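Local coordinates for peptidase, M20/M25/M40 family (PDB 4EWT), which probably hydrolyses amide bonds of N-acylated amino acids or related substrates, as a manganese-bound amidohydrolase of the M20 peptidase family, at residues A[220-225]-A[233-238]. Residues are numbered along the deposited sequence; the frame is centred on the assembly and turned at random.
Sequences QTVVSR and GVVTIG
Val222 and Val223 of the helix face Val235 and the backbone of Gly233 on the strand. This is an antiparallel helix-loop-strand connection in the smaller alpha/beta domain of the M20 fold, the domain that mediates dimerisation in many relatives. Helix 208-226 ends, the chain turns back, and strand 233-242 follows; the axes of segments 220-225 and 233-238 come within 8.2 Å, nearly antiparallel at 165°. Val235 CG2 is the shared apolar point. Val235 CG2 lies 4.0 Å from Val223 CG2 and 4.1 Å from Val222 CG1. The side chains of Val222 and Val235 cross at about a right angle. The two helix valines use different branches. Val222 holds CG1 anti to its backbone N (chi1 176°), and this methyl meets Val235. Val223 has nearly the same torsion, but its other methyl, CG2, makes the closer contacts. Ile270 of helix 264-285 touches both Val222 and Val235 and extends the apolar packing. On the strand's other edge, Val234 and Thr236 pair through their backbones with Arg260 and Asp258. Thr236 OG1 is also hydrogen-bonded to Arg225 NH2 of a second subunit, so the strand reaches a subunit interface. Beside Gly233, which has no side chain to intervene, Val223 CG2 rests 3.8 Å from Gly233 O.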
# COMPACT_ATOMS: atom_id res chain seq x y z
N GLN A 220 -7.65 4.59 -1.60
CA GLN A 220 -8.38 3.80 -2.59
C GLN A 220 -9.52 3.01 -1.94
O GLN A 220 -10.47 2.64 -2.62
CB GLN A 220 -7.45 2.86 -3.36
CG GLN A 220 -6.26 3.59 -4.05
CD GLN A 220 -6.68 4.89 -4.73
OE1 GLN A 220 -6.17 5.97 -4.39
NE2 GLN A 220 -7.60 4.78 -5.68
N THR A 221 -9.42 2.77 -0.62
CA THR A 221 -10.46 2.06 0.11
C THR A 221 -11.72 2.87 0.31
O THR A 221 -12.77 2.29 0.59
CB THR A 221 -10.01 1.54 1.49
OG1 THR A 221 -9.55 2.65 2.29
CG2 THR A 221 -8.91 0.48 1.34
N VAL A 222 -11.65 4.19 0.16
CA VAL A 222 -12.87 5.01 0.24
C VAL A 222 -13.88 4.58 -0.83
O VAL A 222 -15.03 4.24 -0.52
CB VAL A 222 -12.57 6.51 0.14
CG1 VAL A 222 -13.87 7.33 0.14
CG2 VAL A 222 -11.65 6.94 1.30
N VAL A 223 -13.44 4.56 -2.08
CA VAL A 223 -14.32 4.10 -3.14
C VAL A 223 -14.48 2.57 -3.05
O VAL A 223 -15.59 2.05 -3.25
CB VAL A 223 -13.89 4.62 -4.55
CG1 VAL A 223 -14.67 3.92 -5.66
CG2 VAL A 223 -14.13 6.15 -4.66
N SER A 224 -13.42 1.85 -2.73
CA SER A 224 -13.46 0.40 -2.97
C SER A 224 -14.10 -0.39 -1.83
O SER A 224 -14.48 -1.56 -2.02
CB SER A 224 -12.05 -0.15 -3.26
OG SER A 224 -11.37 -0.39 -2.04
N ARG A 225 -14.23 0.22 -0.67
CA ARG A 225 -14.71 -0.41 0.53
C ARG A 225 -15.84 0.37 1.22
O ARG A 225 -16.82 -0.18 1.59
CB ARG A 225 -13.58 -0.78 1.49
CG ARG A 225 -12.57 -1.73 1.00
CD ARG A 225 -13.05 -3.12 1.12
NE ARG A 225 -13.86 -3.52 0.02
CZ ARG A 225 -14.47 -4.68 -0.11
NH1 ARG A 225 -14.41 -5.58 0.81
NH2 ARG A 225 -15.17 -4.92 -1.15
N GLY A 233 -19.23 7.30 -6.72
CA GLY A 233 -18.27 8.17 -6.06
C GLY A 233 -16.92 8.12 -6.76
O GLY A 233 -16.57 7.11 -7.37
N VAL A 234 -16.18 9.23 -6.68
CA VAL A 234 -14.85 9.31 -7.28
C VAL A 234 -13.97 10.09 -6.33
O VAL A 234 -14.38 11.15 -5.82
CB VAL A 234 -14.81 10.10 -8.63
CG1 VAL A 234 -13.47 9.85 -9.38
CG2 VAL A 234 -15.96 9.76 -9.50
N VAL A 235 -12.76 9.57 -6.09
CA VAL A 235 -11.76 10.28 -5.31
C VAL A 235 -10.49 10.24 -6.13
O VAL A 235 -9.88 9.17 -6.33
CB VAL A 235 -11.56 9.66 -3.89
CG1 VAL A 235 -10.51 10.42 -3.12
CG2 VAL A 235 -12.89 9.67 -3.11
N THR A 236 -10.13 11.41 -6.65
CA THR A 236 -8.92 11.57 -7.47
C THR A 236 -7.89 12.47 -6.77
O THR A 236 -8.24 13.57 -6.30
CB THR A 236 -9.25 12.15 -8.86
OG1 THR A 236 -9.84 11.13 -9.66
CG2 THR A 236 -7.97 12.63 -9.58
N ILE A 237 -6.64 12.01 -6.68
CA ILE A 237 -5.54 12.88 -6.28
C ILE A 237 -4.89 13.34 -7.57
O ILE A 237 -4.15 12.58 -8.19
CB ILE A 237 -4.46 12.19 -5.41
CG1 ILE A 237 -5.05 11.67 -4.10
CG2 ILE A 237 -3.32 13.18 -5.10
CD1 ILE A 237 -5.72 12.77 -3.23
N GLY A 238 -5.17 14.58 -7.97
CA GLY A 238 -4.62 15.14 -9.18
C GLY A 238 -3.28 15.83 -9.00
O GLY A 238 -2.57 16.07 -9.98